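Local structure of fructokinase (Xylella fastidiosa Temecula1, 3LJS) at residues V46-G51 with M316-E321; A299-A304 with S320-L325; A13-L18 with A88-A93; Q33-A38 with G65-D70. The protein probably phosphorylates fructose with ATP, as a sugar kinase of the PfkB (ribokinase-like) family. All blocks are in the same frame, centred on the assembly; numbering follows the deposited sequence.

Interaction 1 (V46-G51 with M316-E321); sequences VARLGG and MPMLSE
Arg48 carries the polar part of the contact. Its NE gives a hydrogen bond to the backbone O of Met316 (selenomethionine), 3.1 Å long with an N-H...O angle of 155°; the oxygen lies in the guanidinium plane, while NE itself stands above the carbonyl plane. Two waters add bridges. One accepts from Arg48 NH2 and donates to both Met316 O and Glu321 OE1; the other donates to Arg48 O and accepts from Leu319 N. Glu321 OE1 also takes the N-H of Met318, the N-cap residue, at 3.0 Å through its anti lone pair, tying down the start of helix 319-328. Packing contacts begin with Met318 (selenomethionine), whose CG sits over the centre of the flat guanidinium face, 3.4 Å from Arg48 CZ. With chi1 at -172°, Arg48 CG lies against Met316 CB at 3.8 Å, and the bend at chi2 (65°) turns the chain beyond it so that NE reaches Met316 O. Leu49 sets CD2 against the carbonyl O of Pro317 at 3.5 Å. Helix 38-49 ends here in a Schellman motif with Gly50 at positive phi, and the entry to the C-terminal helix packs beside it. Phe298 of helix 289-305 and Tyr270 of helix 262-275 both touch Leu49 and Leu319.

Interaction 2 (A299-A304 with S320-L325); sequences AAAVGA and SEVLSL
Ser320 O is gripped twice from within its own helix: Ser324 OG donates to it at 2.8 Å and Ser324 N at 2.9 Å, the two donors coming from opposite faces of the carbonyl plane. This pair of hydrogen bonds to one oxygen lies on the outer side of helix 319-328, and the side chains facing helix 289-305 are apolar. There Val322 is the central side chain. Its CG1, anti to the backbone N (chi1 175°), touches both Ala301 CB, at 3.6 Å, and Val302 CG2, and its CG2 adds a second contact to Val302 CG2 at 3.8 Å. One turn on, Leu325 extends a single branch: CD2 lies 3.8 Å from Ala301 O and 4.0 Å from Ala301 CB, with a looser approach to Ala304 CB. The short alanine side chains let these branched residues come close to the partner backbone, and the segment axes pass 9.1 Å apart at 111°. No hydrogen bond crosses between the helices. The packing belongs to the helical layer at the C-terminal end of the chain: Phe298 and Leu305 of helix 289-305 also touch Val322, Pro317 packs on it, and Phe250 from a loop covers Ala301 and Ala304.

Interaction 3 (A13-L18 with A88-A93); sequences ALIDML and AKTALA
Ile15 and Leu92 lie side by side and point the same way from neighbouring parallel strands, in the small four-stranded sheet that forms the lid of PfkB-family sugar kinases. Ile15 CB meets Leu92 CD2 at 3.7 Å. Their shared face is the one turned to helix 63-75, where Phe64, Phe67 and Leu68 touch Ile15. On the other face Asp16 and Ala93 are paired, the carboxylate turned so that OD1 lies 3.6 Å from Ala93 CB. Leu14, just before these pairs, has CG between its backbone N and carbonyl carbon (chi1 47°), an uncommon position; its CB rests 3.9 Å from Ala91 CB, and CD2 also approaches that methyl. Across the strands Ile15 N donates to Ala91 O, an almost straight bond of 3.1 Å, and Ala93 N donates to Ile15 O at 2.8 Å. Thr90 directs its hydroxyl to Asp62, while its backbone O accepts a hydrogen bond from Tyr108 OH of the second subunit. Met17 (selenomethionine) packs on Met17 of that subunit, and Leu92 on its Tyr108, which places this sheet at the dimer interface. The last bond, Met17 N to Ala93 O, is 2.8 Å long, with the donor standing 37° out of the carbonyl plane.

Interaction 4 (Q33-A38 with G65-D70); sequences QCAGGA and GDFLFD
Strand 33-36 passes helix 65-70 with their directions 60° apart. The segment axes come within 9.1 Å of each other, and the nearest CA atoms, those of Ala35 and Leu68, are separated by 6.2 Å. Beyond the strand, Gly37 has phi 113°, a conformation suited to glycine, and serves as the N-cap of helix 38-49. No hydrogen bond joins the two segments, so side-chain packing carries the contact. Its main feature is the amide of Gln33 stacked on the Phe67 ring, the two planes 12° apart. OE1 sits over the centre of the ring face, 3.5 Å from Phe67 CE1, and NE2 lies over the side near CD2 and CG. Nearer the backbone, Gln33 CG makes a CH-pi contact, 4.2 Å from the ring centroid. The glutamine runs outward from the strand as an extended chain, while Phe67 comes from the helix in the reverse direction, so the side chains slide past each other. The ring edge faces the strand backbone: CE2 is 3.8 Å from Ala35 N, which lies in the ring plane. Ala35 CB faces both helix side chains, 3.8 Å from Leu68 CD2 and 4.1 Å from Phe67 CE2. Thus the helix lies over one face of the lid sheet, where Gln33 also touches Ile15 of the adjacent strand 14-19. Leu68 also reaches Leu59 of strand 53-60 in the large sheet, while Gln33 packs on Arg29 of the second subunit, to which its backbone is hydrogen-bonded as well.

Overall arrangement
From the N terminus, strand 14-19 enters the lid sheet and interaction 3 closes the loop that brings residues 88-93 back beside it. Interaction 4 is nested inside that loop, setting helix 63-75 against strand 30-36, the other neighbour of strand 14-19; the two contacts touch and both reach the second subunit. Helix 38-49 follows strand 30-36 directly, and interaction 1 carries its end across 264 residues to the start of helix 319-328, crossing the spans of interactions 3 and 4. Interaction 2 closes the short loop through strands 307-308 and 313-315 between the last two helices, and shares Ser320 and Glu321 with interaction 1. Together they tie the lid to helix 63-75 and the chain's C terminus to its N-terminal part.

Interaction 1 (V46-G51 with M316-E321)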
loop_
_atom_site.group_PDB
_atom_site.type_symbol
_atom_site.label_atom_id
_atom_site.label_comp_id
_atom_site.label_asym_id
_atom_site.label_seq_id
_atom_site.Cartn_x
_atom_site.Cartn_y
_atom_site.Cartn_z
ATOM N N VAL B 46 -9.580 -21.955 13.276
ATOM C CA VAL B 46 -9.548 -22.707 14.530
ATOM C C VAL B 46 -10.517 -22.101 15.549
ATOM O O VAL B 46 -11.241 -22.823 16.230
ATOM C CB VAL B 46 -8.120 -22.720 15.153
ATOM C CG1 VAL B 46 -8.152 -23.378 16.538
ATOM C CG2 VAL B 46 -7.157 -23.474 14.247
ATOM N N ALA B 47 -10.530 -20.774 15.645
ATOM C CA ALA B 47 -11.402 -20.085 16.592
ATOM C C ALA B 47 -12.881 -20.305 16.273
ATOM O O ALA B 47 -13.708 -20.427 17.170
ATOM C CB ALA B 47 -11.090 -18.597 16.595
ATOM N N ARG B 48 -13.207 -20.357 14.989
ATOM C CA ARG B 48 -14.587 -20.558 14.574
ATOM C C ARG B 48 -15.085 -21.940 15.022
ATOM O O ARG B 48 -16.268 -22.115 15.328
ATOM C CB ARG B 48 -14.685 -20.416 13.053
ATOM C CG ARG B 48 -16.095 -20.412 12.491
ATOM C CD ARG B 48 -16.890 -19.201 12.954
ATOM N NE ARG B 48 -18.143 -19.087 12.207
ATOM C CZ ARG B 48 -19.245 -18.514 12.681
ATOM N NH1 ARG B 48 -19.254 -18.002 13.905
ATOM N NH2 ARG B 48 -20.337 -18.452 11.931
ATOM N N LEU B 49 -14.177 -22.913 15.070
ATOM C CA LEU B 49 -14.520 -24.269 15.485
ATOM C C LEU B 49 -14.595 -24.398 17.008
ATOM O O LEU B 49 -15.061 -25.411 17.526
ATOM C CB LEU B 49 -13.487 -25.261 14.944
ATOM C CG LEU B 49 -13.377 -25.355 13.419
ATOM C CD1 LEU B 49 -12.138 -26.169 13.046
ATOM C CD2 LEU B 49 -14.632 -26.001 12.853
ATOM N N GLY B 50 -14.122 -23.378 17.717
ATOM C CA GLY B 50 -14.157 -23.405 19.171
ATOM C C GLY B 50 -12.852 -23.777 19.848
ATOM O O GLY B 50 -12.805 -23.936 21.065
ATOM N N GLY B 51 -11.780 -23.909 19.077
ATOM C CA GLY B 51 -10.504 -24.269 19.672
ATOM C C GLY B 51 -9.787 -23.094 20.311
ATOM O O GLY B 51 -10.033 -21.942 19.953
HETATM N N MSE B 316 -15.758 -18.824 7.763
HETATM C CA MSE B 316 -15.221 -20.092 8.249
HETATM C C MSE B 316 -16.399 -20.845 8.864
HETATM O O MSE B 316 -17.300 -20.235 9.438
HETATM C CB MSE B 316 -14.135 -19.849 9.300
HETATM C CG MSE B 316 -12.940 -19.066 8.771
HETATM SE SE MSE B 316 -12.044 -20.001 7.331
HETATM C CE MSE B 316 -10.301 -19.138 7.460
ATOM N N PRO B 317 -16.407 -22.179 8.755
ATOM C CA PRO B 317 -17.514 -22.957 9.316
ATOM C C PRO B 317 -17.390 -23.268 10.808
ATOM O O PRO B 317 -16.285 -23.356 11.349
ATOM C CB PRO B 317 -17.487 -24.221 8.472
ATOM C CG PRO B 317 -15.999 -24.449 8.321
ATOM C CD PRO B 317 -15.483 -23.046 7.998
HETATM N N MSE B 318 -18.534 -23.424 11.465
HETATM C CA MSE B 318 -18.566 -23.767 12.877
HETATM C C MSE B 318 -18.506 -25.292 12.975
HETATM O O MSE B 318 -18.734 -25.995 11.988
HETATM C CB MSE B 318 -19.854 -23.260 13.530
HETATM C CG MSE B 318 -20.012 -21.750 13.508
HETATM SE SE MSE B 318 -21.649 -21.204 14.407
HETATM C CE MSE B 318 -22.915 -21.798 13.069
ATOM N N LEU B 319 -18.199 -25.799 14.163
ATOM C CA LEU B 319 -18.094 -27.241 14.360
ATOM C C LEU B 319 -19.354 -27.984 13.910
ATOM O O LEU B 319 -19.274 -28.975 13.184
ATOM C CB LEU B 319 -17.797 -27.553 15.829
ATOM C CG LEU B 319 -17.684 -29.038 16.186
ATOM C CD1 LEU B 319 -16.594 -29.690 15.341
ATOM C CD2 LEU B 319 -17.372 -29.185 17.669
ATOM N N SER B 320 -20.517 -27.489 14.322
ATOM C CA SER B 320 -21.783 -28.124 13.963
ATOM C C SER B 320 -21.953 -28.285 12.450
ATOM O O SER B 320 -22.423 -29.322 11.981
ATOM C CB SER B 320 -22.953 -27.313 14.527
ATOM O OG SER B 320 -22.901 -25.971 14.068
ATOM N N GLU B 321 -21.574 -27.258 11.696
ATOM C CA GLU B 321 -21.690 -27.286 10.243
ATOM C C GLU B 321 -20.732 -28.286 9.601
ATOM O O GLU B 321 -21.082 -28.951 8.625
ATOM C CB GLU B 321 -21.436 -25.888 9.681
ATOM C CG GLU B 321 -22.400 -24.859 10.231
ATOM C CD GLU B 321 -22.126 -23.467 9.713
ATOM O OE1 GLU B 321 -20.972 -23.007 9.834
ATOM O OE2 GLU B 321 -23.065 -22.829 9.194
HETATM O O HOH W 1 -18.006 -24.006 16.459
HETATM O O HOH W 2 -20.173 -20.134 9.354
#

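Interaction 2 (A299-A304 with S320-L325)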
loop_
_atom_site.group_PDB
_atom_site.type_symbol
_atom_site.label_atom_id
_atom_site.label_comp_id
_atom_site.label_asym_id
_atom_site.label_seq_id
_atom_site.Cartn_x
_atom_site.Cartn_y
_atom_site.Cartn_z
ATOM N N ALA B 299 -10.680 -32.317 8.428
ATOM C CA ALA B 299 -9.962 -31.175 7.863
ATOM C C ALA B 299 -10.472 -30.843 6.459
ATOM O O ALA B 299 -10.653 -29.668 6.113
ATOM C CB ALA B 299 -8.466 -31.472 7.825
ATOM N N ALA B 300 -10.707 -31.876 5.654
ATOM C CA ALA B 300 -11.202 -31.679 4.292
ATOM C C ALA B 300 -12.597 -31.057 4.324
ATOM O O ALA B 300 -12.934 -30.216 3.486
ATOM C CB ALA B 300 -11.237 -33.010 3.550
ATOM N N ALA B 301 -13.408 -31.469 5.296
ATOM C CA ALA B 301 -14.762 -30.932 5.417
ATOM C C ALA B 301 -14.717 -29.443 5.735
ATOM O O ALA B 301 -15.510 -28.670 5.206
ATOM C CB ALA B 301 -15.533 -31.681 6.501
ATOM N N VAL B 302 -13.791 -29.042 6.604
ATOM C CA VAL B 302 -13.642 -27.632 6.958
ATOM C C VAL B 302 -13.245 -26.838 5.702
ATOM O O VAL B 302 -13.810 -25.779 5.408
ATOM C CB VAL B 302 -12.542 -27.439 8.044
ATOM C CG1 VAL B 302 -12.338 -25.945 8.326
ATOM C CG2 VAL B 302 -12.942 -28.164 9.333
ATOM N N GLY B 303 -12.271 -27.363 4.963
ATOM C CA GLY B 303 -11.816 -26.697 3.756
ATOM C C GLY B 303 -12.913 -26.574 2.718
ATOM O O GLY B 303 -12.999 -25.574 2.009
ATOM N N ALA B 304 -13.763 -27.592 2.631
ATOM C CA ALA B 304 -14.852 -27.590 1.663
ATOM C C ALA B 304 -15.946 -26.580 2.002
ATOM O O ALA B 304 -16.598 -26.041 1.105
ATOM C CB ALA B 304 -15.449 -28.998 1.553
ATOM N N SER B 320 -20.517 -27.489 14.322
ATOM C CA SER B 320 -21.783 -28.124 13.963
ATOM C C SER B 320 -21.953 -28.285 12.450
ATOM O O SER B 320 -22.423 -29.322 11.981
ATOM C CB SER B 320 -22.953 -27.313 14.527
ATOM O OG SER B 320 -22.901 -25.971 14.068
ATOM N N GLU B 321 -21.574 -27.258 11.696
ATOM C CA GLU B 321 -21.690 -27.286 10.243
ATOM C C GLU B 321 -20.732 -28.286 9.601
ATOM O O GLU B 321 -21.082 -28.951 8.625
ATOM C CB GLU B 321 -21.436 -25.888 9.681
ATOM C CG GLU B 321 -22.400 -24.859 10.231
ATOM C CD GLU B 321 -22.126 -23.467 9.713
ATOM O OE1 GLU B 321 -20.972 -23.007 9.834
ATOM O OE2 GLU B 321 -23.065 -22.829 9.194
ATOM N N VAL B 322 -19.522 -28.383 10.142
ATOM C CA VAL B 322 -18.547 -29.330 9.617
ATOM C C VAL B 322 -19.011 -30.760 9.906
ATOM O O VAL B 322 -18.994 -31.619 9.023
ATOM C CB VAL B 322 -17.160 -29.123 10.259
ATOM C CG1 VAL B 322 -16.195 -30.205 9.769
ATOM C CG2 VAL B 322 -16.636 -27.737 9.918
ATOM N N LEU B 323 -19.426 -31.018 11.143
ATOM C CA LEU B 323 -19.889 -32.349 11.507
ATOM C C LEU B 323 -21.136 -32.748 10.714
ATOM O O LEU B 323 -21.292 -33.914 10.358
ATOM C CB LEU B 323 -20.158 -32.429 13.018
ATOM C CG LEU B 323 -18.913 -32.272 13.906
ATOM C CD1 LEU B 323 -19.304 -32.328 15.381
ATOM C CD2 LEU B 323 -17.911 -33.386 13.581
ATOM N N SER B 324 -22.014 -31.786 10.420
ATOM C CA SER B 324 -23.222 -32.087 9.655
ATOM C C SER B 324 -22.857 -32.513 8.246
ATOM O O SER B 324 -23.470 -33.431 7.695
ATOM C CB SER B 324 -24.157 -30.871 9.580
ATOM O OG SER B 324 -24.685 -30.562 10.853
ATOM N N LEU B 325 -21.872 -31.842 7.654
ATOM C CA LEU B 325 -21.444 -32.190 6.300
ATOM C C LEU B 325 -20.901 -33.611 6.267
ATOM O O LEU B 325 -21.231 -34.397 5.374
ATOM C CB LEU B 325 -20.362 -31.226 5.798
ATOM C CG LEU B 325 -19.693 -31.647 4.484
ATOM C CD1 LEU B 325 -20.738 -31.764 3.380
ATOM C CD2 LEU B 325 -18.619 -30.635 4.100
#

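Interaction 3 (A13-L18 with A88-A93)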
loop_
_atom_site.group_PDB
_atom_site.type_symbol
_atom_site.label_atom_id
_atom_site.label_comp_id
_atom_site.label_asym_id
_atom_site.label_seq_id
_atom_site.Cartn_x
_atom_site.Cartn_y
_atom_site.Cartn_z
ATOM N N ALA B 13 -0.193 -11.241 9.262
ATOM C CA ALA B 13 -1.612 -10.965 9.196
ATOM C C ALA B 13 -1.532 -9.702 8.339
ATOM O O ALA B 13 -0.743 -8.802 8.632
ATOM C CB ALA B 13 -2.173 -10.644 10.581
ATOM N N LEU B 14 -2.300 -9.646 7.263
ATOM C CA LEU B 14 -2.259 -8.479 6.392
ATOM C C LEU B 14 -3.616 -8.236 5.771
ATOM O O LEU B 14 -4.556 -8.992 6.015
ATOM C CB LEU B 14 -1.207 -8.678 5.295
ATOM C CG LEU B 14 -1.203 -10.024 4.559
ATOM C CD1 LEU B 14 -2.449 -10.176 3.697
ATOM C CD2 LEU B 14 0.046 -10.103 3.688
ATOM N N ILE B 15 -3.712 -7.182 4.965
ATOM C CA ILE B 15 -4.963 -6.835 4.306
ATOM C C ILE B 15 -4.973 -7.274 2.852
ATOM O O ILE B 15 -4.057 -6.950 2.092
ATOM C CB ILE B 15 -5.212 -5.306 4.338
ATOM C CG1 ILE B 15 -5.279 -4.813 5.784
ATOM C CG2 ILE B 15 -6.490 -4.966 3.592
ATOM C CD1 ILE B 15 -6.406 -5.407 6.592
ATOM N N ASP B 16 -5.993 -8.036 2.472
ATOM C CA ASP B 16 -6.141 -8.451 1.084
ATOM C C ASP B 16 -7.082 -7.399 0.505
ATOM O O ASP B 16 -8.210 -7.250 0.985
ATOM C CB ASP B 16 -6.806 -9.831 0.957
ATOM C CG ASP B 16 -5.900 -10.976 1.392
ATOM O OD1 ASP B 16 -4.699 -10.956 1.059
ATOM O OD2 ASP B 16 -6.401 -11.911 2.049
HETATM N N MSE B 17 -6.615 -6.655 -0.495
HETATM C CA MSE B 17 -7.431 -5.626 -1.138
HETATM C C MSE B 17 -7.939 -6.197 -2.458
HETATM O O MSE B 17 -7.193 -6.295 -3.433
HETATM C CB MSE B 17 -6.603 -4.363 -1.387
HETATM C CG MSE B 17 -6.271 -3.580 -0.131
HETATM SE SE MSE B 17 -7.814 -2.684 0.630
HETATM C CE MSE B 17 -7.695 -1.039 -0.357
ATOM N N LEU B 18 -9.217 -6.568 -2.469
ATOM C CA LEU B 18 -9.858 -7.185 -3.625
ATOM C C LEU B 18 -10.386 -6.204 -4.662
ATOM O O LEU B 18 -11.382 -5.522 -4.435
ATOM C CB LEU B 18 -11.000 -8.088 -3.144
ATOM C CG LEU B 18 -10.657 -9.457 -2.539
ATOM C CD1 LEU B 18 -9.433 -9.383 -1.655
ATOM C CD2 LEU B 18 -11.862 -9.967 -1.758
ATOM N N ALA B 88 6.610 0.635 10.416
ATOM C CA ALA B 88 6.199 0.237 9.081
ATOM C C ALA B 88 4.695 0.021 9.051
ATOM O O ALA B 88 4.054 -0.168 10.091
ATOM C CB ALA B 88 6.930 -1.037 8.656
ATOM N N LYS B 89 4.137 0.056 7.850
ATOM C CA LYS B 89 2.706 -0.118 7.663
ATOM C C LYS B 89 2.319 -1.586 7.570
ATOM O O LYS B 89 3.158 -2.458 7.317
ATOM C CB LYS B 89 2.262 0.581 6.376
ATOM C CG LYS B 89 2.578 2.069 6.311
ATOM C CD LYS B 89 1.719 2.849 7.283
ATOM C CE LYS B 89 1.930 4.346 7.137
ATOM N NZ LYS B 89 1.112 5.089 8.136
ATOM N N THR B 90 1.035 -1.846 7.778
ATOM C CA THR B 90 0.496 -3.189 7.668
ATOM C C THR B 90 0.619 -3.546 6.189
ATOM O O THR B 90 0.282 -2.741 5.319
ATOM C CB THR B 90 -0.990 -3.215 8.062
ATOM O OG1 THR B 90 -1.125 -2.789 9.423
ATOM C CG2 THR B 90 -1.563 -4.611 7.897
ATOM N N ALA B 91 1.116 -4.741 5.903
ATOM C CA ALA B 91 1.274 -5.175 4.523
ATOM C C ALA B 91 -0.066 -5.234 3.801
ATOM O O ALA B 91 -1.108 -5.516 4.407
ATOM C CB ALA B 91 1.941 -6.547 4.481
ATOM N N LEU B 92 -0.027 -4.980 2.496
ATOM C CA LEU B 92 -1.219 -5.017 1.664
ATOM C C LEU B 92 -0.978 -5.970 0.506
ATOM O O LEU B 92 0.114 -6.009 -0.066
ATOM C CB LEU B 92 -1.544 -3.627 1.097
ATOM C CG LEU B 92 -1.778 -2.465 2.059
ATOM C CD1 LEU B 92 -1.994 -1.186 1.241
ATOM C CD2 LEU B 92 -2.981 -2.747 2.953
ATOM N N ALA B 93 -2.002 -6.742 0.169
ATOM C CA ALA B 93 -1.926 -7.679 -0.937
ATOM C C ALA B 93 -3.087 -7.350 -1.866
ATOM O O ALA B 93 -4.239 -7.671 -1.572
ATOM C CB ALA B 93 -2.047 -9.115 -0.427
#

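Interaction 4 (Q33-A38 with G65-D70)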
loop_
_atom_site.group_PDB
_atom_site.type_symbol
_atom_site.label_atom_id
_atom_site.label_comp_id
_atom_site.label_asym_id
_atom_site.label_seq_id
_atom_site.Cartn_x
_atom_site.Cartn_y
_atom_site.Cartn_z
ATOM N N GLN B 33 -11.773 -4.412 1.374
ATOM C CA GLN B 33 -10.855 -4.759 2.453
ATOM C C GLN B 33 -11.206 -6.088 3.122
ATOM O O GLN B 33 -12.307 -6.249 3.650
ATOM C CB GLN B 33 -10.878 -3.647 3.497
ATOM C CG GLN B 33 -10.068 -3.924 4.744
ATOM C CD GLN B 33 -10.366 -2.925 5.841
ATOM O OE1 GLN B 33 -11.484 -2.870 6.356
ATOM N NE2 GLN B 33 -9.374 -2.124 6.200
ATOM N N CYS B 34 -10.265 -7.027 3.101
ATOM C CA CYS B 34 -10.455 -8.338 3.718
ATOM C C CYS B 34 -9.245 -8.746 4.555
ATOM O O CYS B 34 -8.102 -8.570 4.134
ATOM C CB CYS B 34 -10.694 -9.407 2.648
ATOM S SG CYS B 34 -12.274 -9.256 1.804
ATOM N N ALA B 35 -9.504 -9.290 5.741
ATOM C CA ALA B 35 -8.434 -9.745 6.621
ATOM C C ALA B 35 -7.777 -10.962 5.975
ATOM O O ALA B 35 -8.461 -11.837 5.446
ATOM C CB ALA B 35 -9.000 -10.114 7.992
ATOM N N GLY B 36 -6.447 -11.012 6.011
ATOM C CA GLY B 36 -5.737 -12.123 5.403
ATOM C C GLY B 36 -4.428 -12.474 6.084
ATOM O O GLY B 36 -4.126 -11.977 7.170
ATOM N N GLY B 37 -3.642 -13.322 5.428
ATOM C CA GLY B 37 -2.381 -13.773 5.987
ATOM C C GLY B 37 -2.571 -15.254 6.261
ATOM O O GLY B 37 -3.542 -15.637 6.918
ATOM N N ALA B 38 -1.664 -16.092 5.767
ATOM C CA ALA B 38 -1.799 -17.537 5.948
ATOM C C ALA B 38 -1.996 -17.977 7.403
ATOM O O ALA B 38 -3.005 -18.596 7.728
ATOM C CB ALA B 38 -0.607 -18.266 5.319
ATOM N N GLY B 65 -4.026 -2.132 10.814
ATOM C CA GLY B 65 -3.584 -2.940 11.935
ATOM C C GLY B 65 -4.715 -3.034 12.943
ATOM O O GLY B 65 -4.964 -4.100 13.509
ATOM N N ASP B 66 -5.403 -1.917 13.171
ATOM C CA ASP B 66 -6.520 -1.897 14.108
ATOM C C ASP B 66 -7.616 -2.828 13.605
ATOM O O ASP B 66 -8.268 -3.516 14.391
ATOM C CB ASP B 66 -7.095 -0.482 14.259
ATOM C CG ASP B 66 -6.104 0.494 14.867
ATOM O OD1 ASP B 66 -5.200 0.050 15.608
ATOM O OD2 ASP B 66 -6.245 1.714 14.616
ATOM N N PHE B 67 -7.816 -2.838 12.289
ATOM C CA PHE B 67 -8.831 -3.687 11.674
ATOM C C PHE B 67 -8.526 -5.158 11.911
ATOM O O PHE B 67 -9.417 -5.950 12.229
ATOM C CB PHE B 67 -8.898 -3.437 10.169
ATOM C CG PHE B 67 -9.797 -4.392 9.438
ATOM C CD1 PHE B 67 -11.175 -4.363 9.634
ATOM C CD2 PHE B 67 -9.268 -5.308 8.535
ATOM C CE1 PHE B 67 -12.013 -5.234 8.939
ATOM C CE2 PHE B 67 -10.095 -6.181 7.835
ATOM C CZ PHE B 67 -11.470 -6.144 8.035
ATOM N N LEU B 68 -7.263 -5.525 11.736
ATOM C CA LEU B 68 -6.843 -6.906 11.939
ATOM C C LEU B 68 -6.960 -7.291 13.414
ATOM O O LEU B 68 -7.433 -8.376 13.742
ATOM C CB LEU B 68 -5.405 -7.086 11.450
ATOM C CG LEU B 68 -5.248 -6.963 9.928
ATOM C CD1 LEU B 68 -3.778 -6.973 9.550
ATOM C CD2 LEU B 68 -5.981 -8.112 9.248
ATOM N N PHE B 69 -6.539 -6.397 14.302
ATOM C CA PHE B 69 -6.615 -6.670 15.730
ATOM C C PHE B 69 -8.055 -6.935 16.164
ATOM O O PHE B 69 -8.331 -7.908 16.871
ATOM C CB PHE B 69 -6.067 -5.492 16.535
ATOM C CG PHE B 69 -5.984 -5.763 18.011
ATOM C CD1 PHE B 69 -4.819 -6.272 18.573
ATOM C CD2 PHE B 69 -7.080 -5.535 18.835
ATOM C CE1 PHE B 69 -4.743 -6.554 19.938
ATOM C CE2 PHE B 69 -7.016 -5.812 20.208
ATOM C CZ PHE B 69 -5.846 -6.322 20.757
ATOM N N ASP B 70 -8.968 -6.057 15.750
ATOM C CA ASP B 70 -10.377 -6.200 16.103
ATOM C C ASP B 70 -10.994 -7.436 15.464
ATOM O O ASP B 70 -11.828 -8.101 16.080
ATOM C CB ASP B 70 -11.173 -4.956 15.686
ATOM C CG ASP B 70 -10.717 -3.699 16.408
ATOM O OD1 ASP B 70 -10.359 -3.789 17.602
ATOM O OD2 ASP B 70 -10.732 -2.617 15.786
#